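Local coordinates for protein proteinase K (Serratia sp., PDB 2B6N) that cleaves peptide bonds within proteins as a probably secreted, calcium-binding serine endopeptidase of the subtilase family, of which this chain is the catalytic domain, at residues S31-F36 with K89-V94; G150-V155 with D174-G179; T195-Y200 with T267-K272; A235-E240 with N251-R256; R256-K261 with L273-A278. All blocks are in the same frame, centred on the assembly; numbering follows the deposited sequence.

Contact 1. Residues S31-F36 with K89-V94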
# COMPACT_ATOMS: atom_id res chain seq x y z
N SER A 31 -6.44 0.14 14.74
CA SER A 31 -6.20 0.82 16.01
C SER A 31 -4.84 0.43 16.56
O SER A 31 -4.47 -0.75 16.51
CB SER A 31 -7.29 0.46 17.04
OG SER A 31 -8.52 1.05 16.69
N GLY A 32 -4.10 1.44 17.02
CA GLY A 32 -2.80 1.24 17.65
C GLY A 32 -1.67 0.96 16.69
O GLY A 32 -0.54 0.67 17.12
N VAL A 33 -1.96 1.06 15.39
CA VAL A 33 -0.97 0.83 14.32
C VAL A 33 -0.72 2.13 13.55
O VAL A 33 -1.62 2.96 13.42
CB VAL A 33 -1.46 -0.27 13.32
CG1 VAL A 33 -0.42 -0.54 12.22
CG2 VAL A 33 -1.78 -1.56 14.05
N THR A 34 0.51 2.32 13.06
CA THR A 34 0.84 3.49 12.27
C THR A 34 1.28 3.05 10.87
O THR A 34 2.11 2.15 10.72
CB THR A 34 1.96 4.32 12.93
OG1 THR A 34 1.53 4.73 14.23
CG2 THR A 34 2.26 5.59 12.12
N ALA A 35 0.69 3.68 9.86
CA ALA A 35 1.02 3.38 8.48
C ALA A 35 1.76 4.58 7.92
O ALA A 35 1.22 5.68 7.86
CB ALA A 35 -0.25 3.13 7.67
N PHE A 36 3.00 4.34 7.51
CA PHE A 36 3.87 5.36 6.92
C PHE A 36 3.72 5.34 5.39
O PHE A 36 3.96 4.33 4.74
CB PHE A 36 5.31 5.11 7.36
CG PHE A 36 5.52 5.33 8.83
CD1 PHE A 36 5.40 4.28 9.75
CD2 PHE A 36 5.82 6.60 9.31
CE1 PHE A 36 5.58 4.49 11.13
CE2 PHE A 36 6.02 6.83 10.69
CZ PHE A 36 5.89 5.78 11.60
N LYS A 89 -9.81 1.54 9.04
CA LYS A 89 -10.50 2.82 9.19
C LYS A 89 -10.15 3.61 10.44
O LYS A 89 -10.64 4.74 10.62
CB LYS A 89 -12.01 2.59 9.06
CG LYS A 89 -12.38 1.93 7.70
CD LYS A 89 -13.88 1.78 7.54
CE LYS A 89 -14.22 1.08 6.23
NZ LYS A 89 -13.94 1.89 4.99
N ASN A 90 -9.30 3.06 11.31
CA ASN A 90 -8.83 3.81 12.48
C ASN A 90 -7.31 3.83 12.63
O ASN A 90 -6.77 4.14 13.72
CB ASN A 90 -9.48 3.28 13.77
CG ASN A 90 -9.40 4.27 14.92
OD1 ASN A 90 -9.10 3.91 16.07
ND2 ASN A 90 -9.68 5.53 14.62
N VAL A 91 -6.61 3.50 11.54
CA VAL A 91 -5.14 3.51 11.56
C VAL A 91 -4.62 4.95 11.64
O VAL A 91 -5.27 5.89 11.17
CB VAL A 91 -4.55 2.79 10.30
CG1 VAL A 91 -4.65 3.67 9.05
CG2 VAL A 91 -3.12 2.33 10.55
N ASN A 92 -3.45 5.12 12.26
CA ASN A 92 -2.73 6.40 12.15
C ASN A 92 -1.96 6.45 10.84
O ASN A 92 -1.38 5.45 10.42
CB ASN A 92 -1.80 6.58 13.34
CG ASN A 92 -2.54 6.48 14.64
OD1 ASN A 92 -3.43 7.28 14.90
ND2 ASN A 92 -2.23 5.44 15.44
N VAL A 93 -1.97 7.61 10.19
CA VAL A 93 -1.36 7.81 8.89
C VAL A 93 -0.28 8.87 9.04
O VAL A 93 -0.54 9.95 9.57
CB VAL A 93 -2.38 8.26 7.82
CG1 VAL A 93 -1.68 8.59 6.47
CG2 VAL A 93 -3.44 7.17 7.60
N VAL A 94 0.93 8.54 8.59
CA VAL A 94 2.06 9.47 8.60
C VAL A 94 2.64 9.64 7.20
O VAL A 94 3.12 8.69 6.57
CB VAL A 94 3.17 9.04 9.61
CG1 VAL A 94 4.37 10.03 9.54
CG2 VAL A 94 2.64 8.98 11.02
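V33 O takes the backbone N of N92 at 3.1 Å, the first rung of a parallel ladder that continues with A35 N to N92 O at 2.8 Å and V94 N to A35 O at 3.0 Å. A35 thus bonds through both its N-H and its carbonyl, and the bridged pairs are T34 with N92, A35 with V93 and F36 with V94. The amide of N92 curls back over the same carbonyl: CG stands beside its own backbone N (chi1 -56°), and ND2 adds a weak bond to V33 O, so that oxygen has two donors. CA-H groups of T34 and F36 also lean on the carbonyls of N92 and V94.

On the face carrying T34, F36 and V94, the methyl T34 CG2 meets V94 CG2 at 3.6 Å and also lies over one face of the F36 ring, toward its rim. V94 runs alongside F36, its CB 3.6 Å from F36 CD2 and oblique to the ring. On the A35 side of the ladder, V91 CG2 fits against V33 O, V33 CB and the A35 methyl. Before the strands begin, S31 OG, hydrogen-bonded to D29 OD1, also lies 3.0 Å from N90 OD1.

Farther out, W116 and V117 of helix 107-120 cover F36, while A235 and L238 of helix 223-240 back V33. The two strands are neighbours in the central parallel sheet, and strand 125-129 continues it beyond 34-39, the strand that ends in D39, the predicted charge-relay aspartate.

Contact 2. Residues G150-V155 with D174-G179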
# COMPACT_ATOMS: atom_id res chain seq x y z
N GLY A 150 12.01 -4.01 12.29
CA GLY A 150 10.67 -4.31 12.80
C GLY A 150 9.48 -3.67 12.11
O GLY A 150 8.37 -3.75 12.61
N ILE A 151 9.71 -3.03 10.96
CA ILE A 151 8.61 -2.37 10.24
C ILE A 151 8.29 -3.17 8.99
O ILE A 151 9.17 -3.40 8.16
CB ILE A 151 8.93 -0.89 9.87
CG1 ILE A 151 9.17 -0.04 11.13
CG2 ILE A 151 7.81 -0.27 9.04
CD1 ILE A 151 10.64 0.33 11.36
N THR A 152 7.04 -3.59 8.86
CA THR A 152 6.59 -4.29 7.67
C THR A 152 6.56 -3.30 6.51
O THR A 152 5.89 -2.28 6.61
CB THR A 152 5.17 -4.89 7.91
OG1 THR A 152 5.23 -5.84 9.00
CG2 THR A 152 4.61 -5.56 6.65
N PHE A 153 7.29 -3.61 5.43
CA PHE A 153 7.25 -2.81 4.19
C PHE A 153 6.46 -3.49 3.08
O PHE A 153 6.66 -4.67 2.77
CB PHE A 153 8.66 -2.51 3.69
CG PHE A 153 9.23 -1.26 4.23
CD1 PHE A 153 9.53 -1.14 5.58
CD2 PHE A 153 9.46 -0.18 3.40
CE1 PHE A 153 10.05 0.02 6.09
CE2 PHE A 153 9.99 1.00 3.90
CZ PHE A 153 10.28 1.10 5.24
N VAL A 154 5.58 -2.70 2.47
CA VAL A 154 4.70 -3.18 1.40
C VAL A 154 4.93 -2.24 0.22
O VAL A 154 4.90 -1.02 0.39
CB VAL A 154 3.21 -3.12 1.83
CG1 VAL A 154 2.31 -3.67 0.70
CG2 VAL A 154 2.97 -3.92 3.13
N VAL A 155 5.18 -2.80 -0.96
CA VAL A 155 5.62 -2.02 -2.13
C VAL A 155 4.92 -2.45 -3.42
O VAL A 155 4.51 -3.62 -3.56
CB VAL A 155 7.19 -2.05 -2.34
CG1 VAL A 155 7.91 -1.81 -1.03
CG2 VAL A 155 7.68 -3.37 -2.99
N ASP A 174 12.98 -8.63 1.36
CA ASP A 174 12.09 -8.59 2.51
C ASP A 174 10.92 -7.61 2.37
O ASP A 174 10.15 -7.43 3.31
CB ASP A 174 12.87 -8.37 3.81
CG ASP A 174 13.68 -9.60 4.19
OD1 ASP A 174 13.29 -10.72 3.81
OD2 ASP A 174 14.71 -9.43 4.85
N ALA A 175 10.81 -6.99 1.19
CA ALA A 175 9.61 -6.22 0.84
C ALA A 175 8.47 -7.19 0.55
O ALA A 175 8.72 -8.30 0.05
CB ALA A 175 9.87 -5.33 -0.38
N ILE A 176 7.25 -6.80 0.89
CA ILE A 176 6.05 -7.51 0.41
C ILE A 176 5.69 -6.80 -0.90
O ILE A 176 5.33 -5.61 -0.90
CB ILE A 176 4.87 -7.43 1.39
CG1 ILE A 176 5.21 -8.14 2.70
CG2 ILE A 176 3.60 -8.08 0.80
CD1 ILE A 176 4.37 -7.66 3.88
N THR A 177 5.81 -7.52 -2.01
CA THR A 177 5.68 -6.92 -3.35
C THR A 177 4.32 -7.29 -3.94
O THR A 177 3.97 -8.46 -3.99
CB THR A 177 6.86 -7.34 -4.26
OG1 THR A 177 8.07 -6.82 -3.67
CG2 THR A 177 6.71 -6.80 -5.71
N VAL A 178 3.58 -6.27 -4.39
CA VAL A 178 2.14 -6.42 -4.66
C VAL A 178 1.83 -6.18 -6.13
O VAL A 178 2.10 -5.09 -6.67
CB VAL A 178 1.32 -5.44 -3.75
CG1 VAL A 178 -0.19 -5.66 -3.93
CG2 VAL A 178 1.73 -5.61 -2.27
N GLY A 179 1.30 -7.21 -6.80
CA GLY A 179 0.78 -7.05 -8.15
C GLY A 179 -0.67 -6.58 -8.13
O GLY A 179 -1.32 -6.59 -7.08
O HOH W 1 8.07 -6.30 4.68
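I176 and V154 lie in register on the tightly packed side of this parallel strand pair, where methyl groups meet. I176 CD1 presses on T152 CG2 at 3.5 Å, closer than usual for two carbons, and reaches V154 CG2 more loosely. With CG1 beside the backbone N (chi1 -64°), the I176 chain also runs past the carbonyl of F153, back toward T152. From the same V154, CG1 reaches forward to V178 CG2 at 3.6 Å, two residues past I176.

Three backbone bonds tie the strands: I176 N to F153 O at 2.9 Å, V155 N to I176 O at 2.8 Å, and V178 N to V155 O, which is more bent, with 141° at the hydrogen. On the other face V155 CG2 packs against the A175 methyl at 3.9 Å and lies 3.5 Å from T177 OG1, a hydroxyl whose hydrogen bond goes to A170 O.

The loose part is where D174 and A175 lead into strand 176-181. The exposed D174 turns its carboxylate away, and a water bridges the two segments, donating to F153 O and, at 2.7 Å, to D174 O. F153 O is thereby held by both the I176 N-H and this water.

Strand 125-129 flanks 152-156 in the sheet, and 199-202 flanks 176-181. Helix 246-256 packs on T152 and I176, and helix 223-240 on V154 and V178. The opposite face meets helix 137-148, whose V143, A146 and V147 receive the F153 side chain.

Contact 3. Residues T195-Y200 with T267-K272. With SO4 (sulfate ion), chain E.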
# COMPACT_ATOMS: atom_id res chain seq x y z
N THR A 195 8.33 -14.08 -9.77
CA THR A 195 8.72 -14.61 -8.47
C THR A 195 9.02 -13.57 -7.38
O THR A 195 9.02 -13.90 -6.19
CB THR A 195 9.93 -15.57 -8.60
OG1 THR A 195 11.05 -14.84 -9.10
CG2 THR A 195 9.60 -16.73 -9.54
N CYS A 196 9.28 -12.33 -7.78
CA CYS A 196 9.46 -11.27 -6.79
C CYS A 196 8.15 -10.75 -6.19
O CYS A 196 8.17 -10.06 -5.18
CB CYS A 196 10.32 -10.13 -7.36
SG CYS A 196 12.04 -10.65 -7.58
N LEU A 197 7.01 -11.10 -6.80
CA LEU A 197 5.70 -10.84 -6.15
C LEU A 197 5.45 -11.72 -4.93
O LEU A 197 5.84 -12.88 -4.91
CB LEU A 197 4.55 -11.06 -7.13
CG LEU A 197 4.10 -9.83 -7.92
CD1 LEU A 197 5.23 -9.39 -8.82
CD2 LEU A 197 2.88 -10.20 -8.75
N ASP A 198 4.73 -11.16 -3.95
CA ASP A 198 4.24 -11.91 -2.80
C ASP A 198 2.74 -12.17 -2.85
O ASP A 198 2.25 -13.20 -2.35
CB ASP A 198 4.63 -11.19 -1.51
CG ASP A 198 6.12 -11.17 -1.31
OD1 ASP A 198 6.70 -12.26 -1.06
OD2 ASP A 198 6.74 -10.10 -1.48
N ILE A 199 1.99 -11.25 -3.48
CA ILE A 199 0.52 -11.28 -3.41
C ILE A 199 -0.03 -10.34 -4.49
O ILE A 199 0.69 -9.47 -5.00
CB ILE A 199 0.04 -10.85 -1.98
CG1 ILE A 199 -1.40 -11.28 -1.69
CG2 ILE A 199 0.27 -9.33 -1.76
CD1 ILE A 199 -1.72 -11.33 -0.21
N TYR A 200 -1.30 -10.55 -4.85
CA TYR A 200 -2.02 -9.69 -5.76
C TYR A 200 -3.13 -8.97 -4.96
O TYR A 200 -3.66 -9.51 -3.97
CB TYR A 200 -2.67 -10.52 -6.86
CG TYR A 200 -1.83 -10.72 -8.11
CD1 TYR A 200 -1.22 -11.96 -8.37
CD2 TYR A 200 -1.67 -9.69 -9.03
CE1 TYR A 200 -0.44 -12.15 -9.52
CE2 TYR A 200 -0.90 -9.88 -10.19
CZ TYR A 200 -0.31 -11.11 -10.43
OH TYR A 200 0.43 -11.27 -11.59
N THR A 267 3.76 -17.04 -15.07
CA THR A 267 4.68 -18.01 -14.49
C THR A 267 5.50 -17.40 -13.35
O THR A 267 6.03 -16.30 -13.49
CB THR A 267 5.61 -18.53 -15.61
OG1 THR A 267 4.83 -19.19 -16.61
CG2 THR A 267 6.64 -19.50 -15.09
N GLY A 268 5.58 -18.11 -12.23
CA GLY A 268 6.38 -17.65 -11.09
C GLY A 268 5.63 -16.76 -10.12
O GLY A 268 6.07 -16.62 -8.97
N SER A 269 4.52 -16.17 -10.56
CA SER A 269 3.69 -15.35 -9.65
C SER A 269 2.96 -16.24 -8.64
O SER A 269 2.41 -17.29 -9.03
CB SER A 269 2.66 -14.52 -10.40
OG SER A 269 3.28 -13.71 -11.38
N PRO A 270 2.93 -15.82 -7.37
CA PRO A 270 2.11 -16.52 -6.38
C PRO A 270 0.65 -16.28 -6.70
O PRO A 270 0.25 -15.12 -6.87
CB PRO A 270 2.49 -15.82 -5.06
CG PRO A 270 2.89 -14.40 -5.51
CD PRO A 270 3.63 -14.65 -6.80
N ASN A 271 -0.15 -17.34 -6.83
CA ASN A 271 -1.57 -17.10 -7.11
C ASN A 271 -2.34 -16.91 -5.80
O ASN A 271 -3.06 -17.80 -5.30
CB ASN A 271 -2.18 -18.14 -8.05
CG ASN A 271 -3.34 -17.56 -8.86
OD1 ASN A 271 -4.28 -17.01 -8.29
ND2 ASN A 271 -3.27 -17.68 -10.18
N LYS A 272 -2.12 -15.74 -5.22
CA LYS A 272 -2.68 -15.39 -3.93
C LYS A 272 -3.33 -14.03 -4.07
O LYS A 272 -2.67 -13.06 -4.49
CB LYS A 272 -1.59 -15.33 -2.85
CG LYS A 272 -0.93 -16.70 -2.56
CD LYS A 272 -0.04 -16.62 -1.32
CE LYS A 272 0.70 -17.95 -1.03
NZ LYS A 272 1.97 -18.06 -1.84
S SO4 E . 2.75 -17.25 -18.76
O1 SO4 E . 1.50 -17.59 -18.09
O2 SO4 E . 2.49 -16.37 -19.90
O3 SO4 E . 3.37 -18.47 -19.28
O4 SO4 E . 3.71 -16.61 -17.85
O HOH W 2 3.46 -15.54 -1.99
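P270 sits with its ring pushed against two successive carbonyls of the neighbouring segment: CG is 3.4 Å from L197 O and equally far from D198 O, while CD meets L197 CB at 3.7 Å. This apolar wedge occupies the middle of the contact, where no direct hydrogen bond joins the backbones.

One such bond does form farther along, from Y200 N to K272 O at 2.9 Å. The Y200 ring then extends back along 267-272 with its edge toward P270 O and S269 CB, and L197 CD2 covers one face near the rim, 3.7 Å above the plane. Its OH reaches past S269 to bond A265 O, the carbonyl that also receives S269 OG. A water bridges D198 O and K272 NZ; the lysine chain runs out extended and turns at its last torsion (chi4 84°), which brings NZ to the water.

At the exposed end T195 CA-H rests on G268 O at 3.4 Å. The adjacent T267 N donates to a sulfate oxygen, O4, at 2.8 Å in a nearly straight bond; this ion probably comes from the crystallisation liquor. C196 is tied to C165 by a disulfide, and D198 OD2 accepts from T177 N. The arrangement is that of a C-terminal loop laid along an outermost strand, 199-202, of the parallel subtilase sheet.

Contact 4. Residues A235-E240 with N251-R256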
# COMPACT_ATOMS: atom_id res chain seq x y z
N ALA A 235 -2.07 -3.62 8.60
CA ALA A 235 -2.53 -2.82 9.74
C ALA A 235 -3.65 -3.50 10.50
O ALA A 235 -3.68 -3.47 11.73
CB ALA A 235 -2.95 -1.42 9.32
N LEU A 236 -4.60 -4.11 9.78
CA LEU A 236 -5.64 -4.92 10.44
C LEU A 236 -5.05 -6.05 11.27
O LEU A 236 -5.46 -6.26 12.42
CB LEU A 236 -6.60 -5.54 9.41
CG LEU A 236 -7.43 -4.60 8.53
CD1 LEU A 236 -8.36 -5.42 7.63
CD2 LEU A 236 -8.24 -3.61 9.35
N TYR A 237 -4.09 -6.77 10.69
CA TYR A 237 -3.48 -7.92 11.38
C TYR A 237 -2.70 -7.47 12.61
O TYR A 237 -2.65 -8.18 13.60
CB TYR A 237 -2.55 -8.70 10.45
CG TYR A 237 -3.19 -9.41 9.27
CD1 TYR A 237 -2.39 -10.12 8.38
CD2 TYR A 237 -4.57 -9.36 9.03
CE1 TYR A 237 -2.94 -10.80 7.29
CE2 TYR A 237 -5.14 -10.04 7.93
CZ TYR A 237 -4.30 -10.75 7.07
OH TYR A 237 -4.78 -11.40 5.96
N LEU A 238 -2.08 -6.30 12.53
CA LEU A 238 -1.28 -5.76 13.65
C LEU A 238 -2.15 -5.16 14.76
O LEU A 238 -1.70 -5.03 15.90
CB LEU A 238 -0.26 -4.75 13.12
CG LEU A 238 1.00 -5.35 12.46
CD1 LEU A 238 1.78 -4.27 11.67
CD2 LEU A 238 1.91 -6.04 13.50
N ASP A 239 -3.38 -4.78 14.42
CA ASP A 239 -4.40 -4.41 15.42
C ASP A 239 -4.84 -5.69 16.14
O ASP A 239 -4.84 -5.76 17.38
CB ASP A 239 -5.57 -3.73 14.68
CG ASP A 239 -6.75 -3.37 15.57
OD1 ASP A 239 -6.74 -3.62 16.80
OD2 ASP A 239 -7.73 -2.82 15.02
N GLU A 240 -5.20 -6.70 15.35
CA GLU A 240 -5.54 -8.05 15.87
C GLU A 240 -4.44 -8.68 16.75
O GLU A 240 -4.73 -9.23 17.82
CB GLU A 240 -5.87 -8.97 14.70
CG GLU A 240 -6.24 -10.40 15.09
CD GLU A 240 -6.29 -11.35 13.90
OE1 GLU A 240 -6.13 -10.89 12.75
OE2 GLU A 240 -6.48 -12.57 14.11
N ASN A 251 3.85 -13.95 6.42
CA ASN A 251 3.31 -15.31 6.43
C ASN A 251 1.79 -15.36 6.59
O ASN A 251 1.13 -16.18 5.93
CB ASN A 251 3.97 -16.15 7.53
CG ASN A 251 3.51 -17.60 7.49
OD1 ASN A 251 2.86 -18.07 8.42
ND2 ASN A 251 3.83 -18.30 6.41
N LEU A 252 1.25 -14.49 7.45
CA LEU A 252 -0.19 -14.45 7.72
C LEU A 252 -0.94 -13.94 6.49
O LEU A 252 -1.98 -14.47 6.13
CB LEU A 252 -0.50 -13.58 8.92
CG LEU A 252 -1.85 -13.78 9.63
CD1 LEU A 252 -2.08 -15.27 10.03
CD2 LEU A 252 -1.89 -12.87 10.83
N LEU A 253 -0.39 -12.91 5.84
CA LEU A 253 -0.97 -12.44 4.58
C LEU A 253 -1.06 -13.59 3.57
O LEU A 253 -2.09 -13.76 2.90
CB LEU A 253 -0.13 -11.29 3.98
CG LEU A 253 -0.34 -9.89 4.57
CD1 LEU A 253 0.82 -8.95 4.19
CD2 LEU A 253 -1.68 -9.32 4.11
N LYS A 254 0.01 -14.37 3.47
CA LYS A 254 0.09 -15.46 2.51
C LYS A 254 -0.81 -16.63 2.88
O LYS A 254 -1.46 -17.20 2.00
CB LYS A 254 1.53 -15.95 2.35
CG LYS A 254 2.45 -14.95 1.65
CD LYS A 254 3.85 -15.53 1.51
N THR A 255 -0.88 -16.97 4.17
CA THR A 255 -1.71 -18.12 4.59
C THR A 255 -3.21 -17.80 4.58
O THR A 255 -4.05 -18.68 4.37
CB THR A 255 -1.31 -18.73 5.98
OG1 THR A 255 -1.55 -17.77 7.02
CG2 THR A 255 0.14 -19.16 6.01
N ARG A 256 -3.55 -16.53 4.78
CA ARG A 256 -4.96 -16.08 4.77
C ARG A 256 -5.49 -15.75 3.37
O ARG A 256 -6.71 -15.66 3.18
CB ARG A 256 -5.13 -14.88 5.72
CG ARG A 256 -5.14 -15.32 7.20
CD ARG A 256 -5.32 -14.14 8.16
NE ARG A 256 -5.47 -14.56 9.56
CZ ARG A 256 -5.64 -13.72 10.58
NH1 ARG A 256 -5.68 -12.40 10.36
NH2 ARG A 256 -5.78 -14.18 11.82
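Y237, directed across to 251-256 of helix 246-256 with CG beside its own backbone N, carries the middle of the contact. Its ring edge meets L253: N lies in the ring plane 3.6 Å from CE1, and the CD2 methyl is 3.7 Å from the same carbon. L252 CD2 reaches CD1 obliquely. One ring face takes the guanidinium of R256, which stands almost upright on it, the two planes 85° apart, so that NH1 points at the ring from 3.4 Å above and toward the rim. R256 CZ is 4.8 Å from the ring centre, a cation-pi contact. Beyond the ring the phenol OH bonds F275 O.

A turn later, E240 stretches out to R256 and meets it end-on: NH1 to OE1 and NH2 to OE2, both 2.9 Å and nearly straight. Carboxylate and guanidinium are almost coplanar, 11° apart, and each oxygen uses its syn lone pair. The double grip fixes the rotation of the guanidinium, whose NH1 thus serves ring and carboxylate together, and L252 CD2 lies over the centre of one of its faces. This pairing would probably keep both groups charged.

The helix segments cross at 108°, with axes 11.2 Å apart, so the backbones stay apart and long side chains span the gap, Y237 even reaching the L253 backbone N. L253 also packs on V230 and V233, earlier in helix 223-240, while V33 beside strand 34-39 supports L238.

Contact 5. Residues R256-K261 with L273-A278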
# COMPACT_ATOMS: atom_id res chain seq x y z
N ARG A 256 -3.55 -16.53 4.78
CA ARG A 256 -4.96 -16.08 4.77
C ARG A 256 -5.49 -15.75 3.37
O ARG A 256 -6.71 -15.66 3.18
CB ARG A 256 -5.13 -14.88 5.72
CG ARG A 256 -5.14 -15.32 7.20
CD ARG A 256 -5.32 -14.14 8.16
NE ARG A 256 -5.47 -14.56 9.56
CZ ARG A 256 -5.64 -13.72 10.58
NH1 ARG A 256 -5.68 -12.40 10.36
NH2 ARG A 256 -5.78 -14.18 11.82
N ALA A 257 -4.58 -15.59 2.41
CA ALA A 257 -4.91 -15.12 1.06
C ALA A 257 -5.83 -16.08 0.30
O ALA A 257 -5.77 -17.29 0.52
CB ALA A 257 -3.63 -14.88 0.24
N THR A 258 -6.65 -15.54 -0.59
CA THR A 258 -7.50 -16.38 -1.43
C THR A 258 -6.66 -17.01 -2.54
O THR A 258 -6.00 -16.31 -3.31
CB THR A 258 -8.67 -15.59 -2.01
OG1 THR A 258 -9.36 -14.96 -0.93
CG2 THR A 258 -9.62 -16.53 -2.74
N ALA A 259 -6.68 -18.33 -2.63
CA ALA A 259 -5.86 -19.03 -3.62
C ALA A 259 -6.54 -19.16 -4.97
O ALA A 259 -7.76 -19.27 -5.06
CB ALA A 259 -5.46 -20.42 -3.09
N ASP A 260 -5.73 -19.09 -6.03
CA ASP A 260 -6.10 -19.63 -7.35
C ASP A 260 -7.24 -18.89 -8.07
O ASP A 260 -7.99 -19.49 -8.84
CB ASP A 260 -6.42 -21.12 -7.20
CG ASP A 260 -5.28 -21.91 -6.57
OD1 ASP A 260 -4.13 -21.41 -6.47
OD2 ASP A 260 -5.55 -23.06 -6.17
N LYS A 261 -7.36 -17.58 -7.80
CA LYS A 261 -8.37 -16.72 -8.40
C LYS A 261 -7.87 -15.85 -9.53
O LYS A 261 -8.66 -15.43 -10.39
CB LYS A 261 -8.99 -15.80 -7.32
CG LYS A 261 -9.85 -16.52 -6.32
CD LYS A 261 -11.02 -17.17 -7.04
CE LYS A 261 -12.01 -17.77 -6.08
NZ LYS A 261 -13.20 -18.27 -6.84
N LEU A 273 -4.61 -13.96 -3.72
CA LEU A 273 -5.33 -12.69 -3.77
C LEU A 273 -5.60 -12.22 -2.35
O LEU A 273 -6.08 -12.98 -1.52
CB LEU A 273 -6.62 -12.83 -4.58
CG LEU A 273 -7.52 -11.59 -4.67
CD1 LEU A 273 -6.87 -10.41 -5.46
CD2 LEU A 273 -8.89 -11.96 -5.25
N LEU A 274 -5.27 -10.96 -2.07
CA LEU A 274 -5.43 -10.36 -0.75
C LEU A 274 -6.80 -10.66 -0.12
O LEU A 274 -7.84 -10.49 -0.78
CB LEU A 274 -5.24 -8.84 -0.84
CG LEU A 274 -5.32 -8.07 0.47
CD1 LEU A 274 -4.20 -8.48 1.45
CD2 LEU A 274 -5.25 -6.57 0.18
N PHE A 275 -6.77 -11.10 1.13
CA PHE A 275 -8.00 -11.39 1.91
C PHE A 275 -7.84 -10.76 3.29
O PHE A 275 -6.82 -10.97 3.96
CB PHE A 275 -8.26 -12.91 1.98
CG PHE A 275 -9.53 -13.27 2.68
CD1 PHE A 275 -10.76 -13.15 2.03
CD2 PHE A 275 -9.50 -13.74 4.01
CE1 PHE A 275 -11.96 -13.49 2.68
CE2 PHE A 275 -10.70 -14.07 4.67
CZ PHE A 275 -11.93 -13.95 4.00
N SER A 276 -8.83 -9.97 3.72
CA SER A 276 -8.65 -9.12 4.90
C SER A 276 -9.08 -9.73 6.24
O SER A 276 -8.81 -9.14 7.30
CB SER A 276 -9.40 -7.80 4.69
OG SER A 276 -10.79 -8.06 4.58
N LEU A 277 -9.79 -10.85 6.19
CA LEU A 277 -10.37 -11.43 7.40
C LEU A 277 -9.58 -12.60 7.95
O LEU A 277 -8.81 -13.23 7.21
CB LEU A 277 -11.83 -11.84 7.17
CG LEU A 277 -12.76 -10.76 6.60
CD1 LEU A 277 -14.19 -11.28 6.54
CD2 LEU A 277 -12.70 -9.45 7.39
N ALA A 278 -9.79 -12.89 9.23
CA ALA A 278 -8.93 -13.76 10.03
C ALA A 278 -9.25 -15.22 9.86
O ALA A 278 -9.38 -15.74 8.75
CB ALA A 278 -8.99 -13.36 11.52
OXT ALA A 278 -9.38 -15.95 10.85
O HOH W 3 -9.81 -12.42 -1.52
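T258 and L273 form an antiparallel hydrogen-bonded pair, with T258 N to L273 O and L273 N to T258 O both at 2.8 Å. Both donors lie in the plane of the carbonyl they approach. A third, water-mediated tie runs beside them: one water lies 2.6 Å from T258 OG1 and donates to L274 O, while R16 is a further partner of that hydroxyl.

Among the van der Waals contacts, F275 CB rests 3.4 Å from R256 O and 3.7 Å from T258 OG1. F275 holds CG anti to its backbone N (chi1 -177°), carrying the ring past these two oxygens; the same water touches the ring edge in its plane, and R16 makes a cation-pi contact with the ring. A257 CB lies against L273 O. These two strands, 258-259 and 272-273, make a small two-stranded antiparallel sheet, separate from the central parallel sheet of the subtilase fold, and the chain after them runs to its C terminus beside helix 8-13 and the calcium site, where L277 comes close to the ligand D14.

At the far end the contact is mainly packing, with a weak charge component. A278 sits over a face of the R256 guanidinium, CA 3.3 Å above its centre and CB 3.3 Å from NH2. The terminal carboxylate is near but not bonded: OXT is 4.1 Å from R256 NH2 and well out of the guanidinium plane, so any attraction is probably electrostatic, with no N-H directed at the oxygen. L277 O, covered here beside R256 CD, has no polar partner in the model.

How the contacts relate
Contacts 1 and 2 are strand pairs of the same parallel sheet, 2 the more buried, both built of backbone ladders and aliphatic side chains. Contacts 3, 4 and 5 are more peripheral. Contact 3 reaches the last strand of that sheet, where the partner is a loop, met by one backbone bond, a water bridge and a proline ring; D198 and I199 link it to contact 2 through T177 and G179. Contacts 4 and 5 share R256: 4 relies on a salt bridge and cation-pi, 5 on an antiparallel backbone pair, a water and carbon packing. Contact 4 also touches contact 1 through V33 and contact 2 through L253. Y200 O to L274 N joins contacts 3 and 5.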